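Local coordinates for uncharacterized SRPBCC domain-containing protein (Micromonospora chersina, PDB 6V04), which is of unknown function but, as a START/Bet v1-like protein encoded in the dynemicin locus, probably takes part in dynemicin biosynthesis, at residues 40-44 and 55-59; 61-67 and 79-85; 128-132 and 143-147. One frame throughout, in Å; residues are numbered along the deposited sequence. Where two conformers were deposited one is given.

Contact 1 of 3, residues 40-44 and 55-59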
# COMPACT_ATOMS: atom_id res chain seq x y z
N TRP A 40 -8.50 0.12 14.90
CA TRP A 40 -9.17 0.58 13.68
C TRP A 40 -8.23 0.85 12.52
O TRP A 40 -8.68 0.75 11.37
CB TRP A 40 -9.98 1.86 13.98
CG TRP A 40 -9.13 3.03 14.38
CD1 TRP A 40 -8.67 3.31 15.63
CD2 TRP A 40 -8.61 4.05 13.52
NE1 TRP A 40 -7.90 4.45 15.60
CE2 TRP A 40 -7.84 4.92 14.31
CE3 TRP A 40 -8.72 4.32 12.15
CZ2 TRP A 40 -7.20 6.05 13.79
CZ3 TRP A 40 -8.07 5.45 11.63
CH2 TRP A 40 -7.31 6.27 12.45
N PHE A 41 -6.95 1.17 12.75
CA PHE A 41 -6.04 1.60 11.70
C PHE A 41 -4.98 0.55 11.41
O PHE A 41 -4.97 -0.04 10.33
CB PHE A 41 -5.41 2.94 12.10
CG PHE A 41 -4.51 3.54 11.05
CD1 PHE A 41 -5.00 3.85 9.80
CD2 PHE A 41 -3.18 3.86 11.34
CE1 PHE A 41 -4.17 4.43 8.83
CE2 PHE A 41 -2.36 4.43 10.39
CZ PHE A 41 -2.85 4.70 9.14
N GLY A 42 -4.06 0.33 12.34
CA GLY A 42 -2.95 -0.58 12.11
C GLY A 42 -2.07 -0.59 13.33
O GLY A 42 -2.34 0.09 14.32
N HIS A 43 -1.01 -1.38 13.26
CA HIS A 43 -0.11 -1.57 14.38
C HIS A 43 1.08 -0.63 14.27
O HIS A 43 1.89 -0.76 13.34
CB HIS A 43 0.38 -3.02 14.43
CG HIS A 43 1.42 -3.26 15.47
ND1 HIS A 43 1.10 -3.50 16.79
CD2 HIS A 43 2.77 -3.24 15.40
CE1 HIS A 43 2.22 -3.63 17.49
NE2 HIS A 43 3.24 -3.48 16.67
N LEU A 44 1.21 0.29 15.22
CA LEU A 44 2.34 1.20 15.30
C LEU A 44 3.49 0.55 16.05
O LEU A 44 3.30 -0.00 17.13
CB LEU A 44 1.94 2.48 16.03
CG LEU A 44 1.04 3.46 15.30
CD1 LEU A 44 0.52 4.54 16.24
CD2 LEU A 44 1.82 4.07 14.17
N ARG A 55 6.60 3.27 12.35
CA ARG A 55 6.16 2.38 11.28
C ARG A 55 4.77 1.87 11.63
O ARG A 55 4.53 1.51 12.78
CB ARG A 55 7.15 1.22 11.14
CG ARG A 55 6.95 0.28 9.97
CD ARG A 55 8.04 -0.78 10.04
NE ARG A 55 8.01 -1.77 8.96
CZ ARG A 55 7.20 -2.82 8.92
NH1 ARG A 55 6.31 -3.01 9.90
NH2 ARG A 55 7.26 -3.67 7.91
N VAL A 56 3.88 1.83 10.65
CA VAL A 56 2.56 1.24 10.84
C VAL A 56 2.44 0.04 9.92
O VAL A 56 2.83 0.09 8.75
CB VAL A 56 1.41 2.24 10.60
CG1 VAL A 56 1.36 2.71 9.15
CG2 VAL A 56 0.10 1.61 11.02
N ASP A 57 1.95 -1.06 10.47
CA ASP A 57 1.87 -2.34 9.79
C ASP A 57 0.43 -2.80 9.83
O ASP A 57 -0.21 -2.75 10.89
CB ASP A 57 2.79 -3.35 10.48
CG ASP A 57 3.00 -4.60 9.68
OD1 ASP A 57 2.00 -5.31 9.45
OD2 ASP A 57 4.15 -4.84 9.28
N PHE A 58 -0.11 -3.24 8.68
CA PHE A 58 -1.51 -3.61 8.61
C PHE A 58 -1.74 -5.11 8.78
O PHE A 58 -2.89 -5.53 8.84
CB PHE A 58 -2.11 -3.10 7.30
CG PHE A 58 -2.00 -1.61 7.18
CD1 PHE A 58 -2.77 -0.80 7.99
CD2 PHE A 58 -1.08 -1.04 6.34
CE1 PHE A 58 -2.64 0.57 7.93
CE2 PHE A 58 -0.96 0.34 6.26
CZ PHE A 58 -1.73 1.14 7.07
N GLY A 59 -0.68 -5.89 8.91
CA GLY A 59 -0.80 -7.29 9.24
C GLY A 59 -0.96 -8.21 8.05
O GLY A 59 -1.12 -9.44 8.25

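Contact 2 of 3, residues 61-67 and 79-85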
# COMPACT_ATOMS: atom_id res chain seq x y z
N GLY A 61 1.17 -7.73 5.04
CA GLY A 61 2.27 -7.42 4.15
C GLY A 61 2.43 -5.93 3.89
O GLY A 61 3.53 -5.50 3.54
N ASP A 62 1.37 -5.15 4.06
CA ASP A 62 1.42 -3.72 3.80
C ASP A 62 1.88 -2.96 5.05
O ASP A 62 1.58 -3.34 6.19
CB ASP A 62 0.05 -3.19 3.38
CG ASP A 62 -0.34 -3.57 1.96
OD1 ASP A 62 0.43 -4.24 1.24
OD2 ASP A 62 -1.46 -3.17 1.58
N PHE A 63 2.60 -1.87 4.82
CA PHE A 63 3.09 -1.03 5.90
C PHE A 63 3.49 0.31 5.30
O PHE A 63 3.67 0.42 4.09
CB PHE A 63 4.28 -1.67 6.62
CG PHE A 63 5.51 -1.79 5.78
CD1 PHE A 63 5.68 -2.87 4.93
CD2 PHE A 63 6.54 -0.86 5.89
CE1 PHE A 63 6.84 -3.00 4.18
CE2 PHE A 63 7.69 -0.99 5.14
CZ PHE A 63 7.84 -2.07 4.29
N PHE A 64 3.64 1.32 6.17
CA PHE A 64 4.27 2.59 5.83
C PHE A 64 5.41 2.85 6.80
O PHE A 64 5.26 2.63 8.02
CB PHE A 64 3.33 3.81 5.94
CG PHE A 64 2.23 3.87 4.93
CD1 PHE A 64 1.01 3.27 5.20
CD2 PHE A 64 2.36 4.62 3.76
CE1 PHE A 64 -0.03 3.35 4.31
CE2 PHE A 64 1.32 4.70 2.87
CZ PHE A 64 0.12 4.08 3.14
N ASP A 65 6.54 3.32 6.28
CA ASP A 65 7.57 3.93 7.11
C ASP A 65 7.23 5.40 7.32
O ASP A 65 6.92 6.10 6.36
CB ASP A 65 8.95 3.81 6.45
CG ASP A 65 9.50 2.39 6.46
OD1 ASP A 65 9.11 1.60 7.33
OD2 ASP A 65 10.34 2.09 5.58
N ILE A 66 7.30 5.87 8.57
CA ILE A 66 6.80 7.18 8.96
C ILE A 66 7.91 8.01 9.60
O ILE A 66 8.68 7.51 10.43
CB ILE A 66 5.62 7.06 9.95
CG1 ILE A 66 4.49 6.22 9.34
CG2 ILE A 66 5.12 8.46 10.36
CD1 ILE A 66 3.39 5.87 10.32
N GLU A 67 7.96 9.29 9.25
CA GLU A 67 8.76 10.29 9.95
C GLU A 67 7.81 11.36 10.46
O GLU A 67 7.09 11.97 9.66
CB GLU A 67 9.83 10.90 9.04
CG GLU A 67 10.89 9.92 8.58
CD GLU A 67 11.94 9.65 9.64
OE1 GLU A 67 11.87 10.27 10.72
OE2 GLU A 67 12.84 8.82 9.39
N PHE A 79 3.00 14.38 9.65
CA PHE A 79 4.03 13.39 9.40
C PHE A 79 4.17 13.13 7.91
O PHE A 79 3.34 13.53 7.10
CB PHE A 79 3.74 12.08 10.17
CG PHE A 79 2.37 11.49 9.93
CD1 PHE A 79 1.28 11.89 10.68
CD2 PHE A 79 2.18 10.50 8.98
CE1 PHE A 79 0.03 11.33 10.47
CE2 PHE A 79 0.93 9.95 8.76
CZ PHE A 79 -0.14 10.36 9.51
N ARG A 80 5.27 12.47 7.57
CA ARG A 80 5.57 12.05 6.21
C ARG A 80 5.68 10.53 6.20
O ARG A 80 6.12 9.93 7.18
CB ARG A 80 6.88 12.68 5.75
CG ARG A 80 6.76 14.18 5.54
CD ARG A 80 8.11 14.83 5.48
NE ARG A 80 8.75 14.89 6.80
CZ ARG A 80 9.85 14.22 7.15
NH1 ARG A 80 10.48 13.43 6.29
NH2 ARG A 80 10.34 14.38 8.37
N TRP A 81 5.26 9.90 5.11
CA TRP A 81 5.41 8.46 5.08
C TRP A 81 5.65 7.95 3.67
O TRP A 81 5.46 8.65 2.67
CB TRP A 81 4.22 7.78 5.76
CG TRP A 81 2.87 7.76 5.08
CD1 TRP A 81 2.54 8.12 3.82
CD2 TRP A 81 1.66 7.29 5.68
NE1 TRP A 81 1.19 7.94 3.60
CE2 TRP A 81 0.64 7.41 4.73
CE3 TRP A 81 1.35 6.76 6.95
CZ2 TRP A 81 -0.68 7.03 4.99
CZ3 TRP A 81 0.04 6.39 7.21
CH2 TRP A 81 -0.95 6.51 6.24
N SER A 82 6.09 6.68 3.61
CA SER A 82 6.49 6.01 2.38
C SER A 82 5.88 4.62 2.38
O SER A 82 6.21 3.80 3.25
CB SER A 82 8.02 5.92 2.29
OG SER A 82 8.43 5.09 1.22
N PHE A 83 5.01 4.35 1.40
CA PHE A 83 4.31 3.06 1.36
C PHE A 83 5.29 1.94 1.02
O PHE A 83 6.03 2.01 0.04
CB PHE A 83 3.17 3.10 0.36
CG PHE A 83 2.29 1.88 0.39
CD1 PHE A 83 1.76 1.42 1.58
CD2 PHE A 83 1.95 1.24 -0.78
CE1 PHE A 83 0.94 0.30 1.59
CE2 PHE A 83 1.14 0.13 -0.76
CZ PHE A 83 0.62 -0.31 0.41
N LEU A 84 5.25 0.89 1.83
CA LEU A 84 6.13 -0.27 1.70
C LEU A 84 7.60 0.11 1.81
O LEU A 84 8.48 -0.67 1.43
CB LEU A 84 5.88 -1.03 0.38
CG LEU A 84 4.43 -1.43 0.12
CD1 LEU A 84 4.33 -2.02 -1.29
CD2 LEU A 84 3.93 -2.40 1.15
N GLY A 85 7.88 1.31 2.33
CA GLY A 85 9.24 1.80 2.44
C GLY A 85 9.88 2.22 1.14
O GLY A 85 11.01 2.70 1.17
O HOH W 1 11.68 3.86 4.10

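Contact 3 of 3, residues 128-132 and 143-147. With NA (sodium ion), chain B.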
# COMPACT_ATOMS: atom_id res chain seq x y z
N ASP A 128 -12.16 4.82 3.81
CA ASP A 128 -12.24 3.55 4.53
C ASP A 128 -11.66 3.69 5.94
O ASP A 128 -12.27 3.28 6.93
CB ASP A 128 -11.53 2.49 3.70
CG ASP A 128 -11.35 1.17 4.43
OD1 ASP A 128 -10.46 1.08 5.29
OD2 ASP A 128 -12.10 0.23 4.10
N PHE A 129 -10.49 4.32 6.05
CA PHE A 129 -9.86 4.44 7.35
C PHE A 129 -10.68 5.31 8.30
O PHE A 129 -10.86 4.95 9.47
CB PHE A 129 -8.44 4.99 7.20
CG PHE A 129 -7.41 3.94 6.83
CD1 PHE A 129 -7.38 2.70 7.46
CD2 PHE A 129 -6.47 4.21 5.86
CE1 PHE A 129 -6.43 1.76 7.13
CE2 PHE A 129 -5.51 3.27 5.52
CZ PHE A 129 -5.49 2.05 6.16
N VAL A 130 -11.19 6.45 7.83
CA VAL A 130 -11.97 7.27 8.76
C VAL A 130 -13.31 6.61 9.06
O VAL A 130 -13.86 6.79 10.15
CB VAL A 130 -12.14 8.73 8.25
CG1 VAL A 130 -10.77 9.36 8.05
CG2 VAL A 130 -12.98 8.83 6.98
N GLY A 131 -13.82 5.78 8.15
CA GLY A 131 -15.01 5.02 8.47
C GLY A 131 -14.77 3.99 9.55
O GLY A 131 -15.66 3.72 10.37
N ARG A 132 -13.56 3.42 9.60
CA ARG A 132 -13.23 2.47 10.66
C ARG A 132 -13.03 3.19 11.99
O ARG A 132 -13.45 2.70 13.04
CB ARG A 132 -11.99 1.66 10.27
CG ARG A 132 -12.24 0.74 9.07
CD ARG A 132 -11.03 -0.06 8.61
NE ARG A 132 -11.33 -0.61 7.29
CZ ARG A 132 -12.03 -1.72 7.07
NH1 ARG A 132 -12.46 -2.46 8.09
NH2 ARG A 132 -12.27 -2.09 5.83
N SER A 143 -12.52 -2.50 14.44
CA SER A 143 -13.06 -2.28 13.11
C SER A 143 -11.99 -2.44 12.04
O SER A 143 -12.24 -2.10 10.88
CB SER A 143 -13.67 -0.88 13.04
OG SER A 143 -12.64 0.04 13.33
N ARG A 144 -10.81 -2.96 12.39
CA ARG A 144 -9.74 -3.23 11.44
C ARG A 144 -10.20 -4.16 10.33
O ARG A 144 -10.95 -5.11 10.57
CB ARG A 144 -8.56 -3.92 12.13
CG ARG A 144 -7.83 -3.14 13.18
CD ARG A 144 -6.68 -2.33 12.60
NE ARG A 144 -5.67 -3.14 11.90
CZ ARG A 144 -4.63 -3.73 12.48
NH1 ARG A 144 -4.43 -3.62 13.79
NH2 ARG A 144 -3.78 -4.43 11.74
N TYR A 145 -9.64 -3.99 9.13
CA TYR A 145 -9.71 -5.10 8.18
C TYR A 145 -8.61 -6.10 8.49
O TYR A 145 -7.59 -5.75 9.11
CB TYR A 145 -9.61 -4.64 6.74
CG TYR A 145 -8.33 -3.94 6.31
CD1 TYR A 145 -7.20 -4.66 5.93
CD2 TYR A 145 -8.29 -2.57 6.21
CE1 TYR A 145 -6.04 -4.00 5.51
CE2 TYR A 145 -7.15 -1.91 5.79
CZ TYR A 145 -6.03 -2.61 5.43
OH TYR A 145 -4.92 -1.90 5.00
N ASP A 146 -8.82 -7.37 8.11
CA ASP A 146 -7.80 -8.37 8.40
C ASP A 146 -6.74 -8.43 7.33
O ASP A 146 -5.54 -8.43 7.65
CB ASP A 146 -8.42 -9.75 8.64
CG ASP A 146 -9.39 -10.22 7.56
OD1 ASP A 146 -9.63 -9.53 6.56
OD2 ASP A 146 -9.92 -11.34 7.74
N TRP A 147 -7.13 -8.40 6.06
CA TRP A 147 -6.16 -8.36 4.97
C TRP A 147 -6.81 -7.77 3.74
O TRP A 147 -8.00 -7.98 3.48
CB TRP A 147 -5.57 -9.77 4.72
CG TRP A 147 -6.52 -10.82 4.23
CD1 TRP A 147 -7.31 -11.66 5.00
CD2 TRP A 147 -6.74 -11.22 2.87
NE1 TRP A 147 -8.01 -12.51 4.18
CE2 TRP A 147 -7.68 -12.26 2.88
CE3 TRP A 147 -6.24 -10.77 1.65
CZ2 TRP A 147 -8.12 -12.87 1.71
CZ3 TRP A 147 -6.69 -11.35 0.49
CH2 TRP A 147 -7.61 -12.41 0.52
NA NA B . -11.57 -9.90 5.24
O HOH W 2 -11.17 -12.34 5.69
O HOH W 3 -10.04 -9.93 3.42

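Contact 1 of 3, residues 40-44 and 55-59
Phe58 presents the edge of its ring to the face of Phe41 where a beta hairpin, strands 43-44 and 53-57, ends at its open side. The hairpin forms one margin of the seven-stranded antiparallel sheet of a START/Bet v1-like helix-grip domain. The CB of Phe58 points away from residues 40-44. With chi1 at -59°, CG lies anti to the carbonyl carbon and beside the backbone N, and the ring turns back across the hairpin. Phe58 CD1 comes first to the backbone, 3.3 Å from Phe41 O, which sits at the ring edge near its plane, and also passes near Gly42 CA. Phe58 CE1 meets the same oxygen and hangs over the middle of the Phe41 ring, 4.2 Å from Phe41 CE1. Phe58 CZ, the tip, is 4.3 Å from Phe41 CZ. The planes stand at 90°, a T-shaped pair. Trp94 and Phe129 also make edge-to-face pairs with Phe41, so its ring belongs to a larger aromatic core. Val56 CG2 reaches Phe41 CE2 at 3.8 Å, the two side chains crossing at about a right angle, and Leu44 CD2 packs on Val56 CB on this same buried face. Gly42 is squeezed between: a beta carbon on it would run into Val56 CG2 and crowd Phe58 CD1. Beyond it the backbones pair as a sheet. His43 and Asp57 are a hydrogen-bonded pair joined in both directions, the nearly straight bond from His43 N to Asp57 O measuring 2.9 Å. Their side chains occupy the other face. Just after the strand, Asp57 OD1 accepts Gly59 N at 2.8 Å, nearly along the carboxylate C-O direction, an Asx turn.

Contact 2 of 3, residues 61-67 and 79-85
Phe64 lies flat on Trp81: its ring and the indole's six-membered ring are 12° from parallel in a face-to-face stack. Within it, Phe64 CE2 comes 3.3 Å from Trp81 NE1. The two are diagonal neighbours on adjoining antiparallel strands. Phe83, directly across from Phe64 in a non-hydrogen-bonded pair, covers the opposite face more obliquely, its CD1 3.5 Å from Phe64 CZ and the planes inclined by 46°. Phe64 is thus sandwiched within an aromatic cluster. Trp81 is sandwiched too, since Phe79 CE2 lies over its far face while Ile66 CG1 abuts its edge. Phe83 turns its own edge to Asp62 OD2, whose carboxylate forms salt bridges with Arg148 and Arg259.

The other face carries Asp65, Ser82, Glu67 and Arg80. Arg80 lays its guanidinium over Glu67 CB, with NH2 3.6 Å from it, and directs its charge to Asp69 and Glu89. At the strand ends Ser82 to Gly85 form a type II turn. Phe63 CG takes the position between N and the carbonyl carbon, chi1 66°, which brings its ring over this turn, where Leu84 CA makes a CH-pi contact 3.8 Å from the centroid. Ser82 O receives both Asp65 N and Gly85 N, from opposite sides of its plane.

This hairpin occupies the inner part of the sheet: strand 53-57 flanks it through Val56, against Phe64 and Ile66, and strand 90-98 through Cys90 and Val92, against Trp81.

Contact 3 of 3, residues 128-132 and 143-147
Arg132 joins its helix to the loop 143-147 by a double exchange with Ser143. Its NH1 donates to Ser143 O at 2.8 Å, the acceptor lying in the guanidinium plane, while Ser143 OG donates back to Arg132 O, also at 2.8 Å. This second bond approaches from above the carbonyl plane, 46° out of it, and not on a lone pair. From CG to NE the arginine chain is extended, which runs CG and CD past the loop, Arg132 CD 3.3 Å from Ser143 O; the turn at the last torsion then brings NH1 back to that oxygen. The remaining nitrogens grip Asp128, one turn earlier, side-on: Arg132 NE meets Asp128 OD1 at 2.8 Å in a salt bridge, and NH2 meets OD2 on its syn lone pair. Three bonds therefore fix the flat group, and Tyr145 CB rests on one of its faces. A leucine in place of Arg132 would probably leave the Asp128 carboxylate without its counter-charge and Ser143 O without this donor, setting the loop less firmly on the helix.

Farther along, the contact thins. The Tyr145 ring stands at 76° to the guanidinium and turns its edge to NE, and Phe129 CE1 only comes within 4.0 Å of Tyr145 CE2, obliquely. Asp146 does not touch residues 128-132; its OD1 binds a sodium ion at 2.4 Å, with two waters among the ion's ligands, and also accepts Trp147 N from above the carboxylate plane.

The segment 128-132 belongs to the long helix 116-139, whose Val130 packs on strand 14-20. The loop passes Phe58 and Asp60 at Tyr145, ties to helix 34-40 through Arg144 and Ala38 O, and reaches helix 252-277 with Trp147, whose NE1 hydrogen-bonds to Asp252 OD1.

How the contacts relate
From the N terminus, contact 1 closes first, when 55-59 returns to 40-44 and completes the edge hairpin after helix 34-40. The chain then enters 61-67, and contact 2 closes the next hairpin with 79-85. Contact 3 folds the chain after helix 116-139 back onto that helix, enclosing its last turns. The three follow in series; none nests or crosses. Contacts 1 and 2 belong to one sheet and meet where Val56 O and Phe64 N probably form a hydrogen bond. Contact 3 touches contact 1 as Trp40 packs on Ser143 and Phe129, bringing helix 116-139 and the loop after it against the end of helix 34-40, just before the edge strand. Contacts 2 and 3 do not touch.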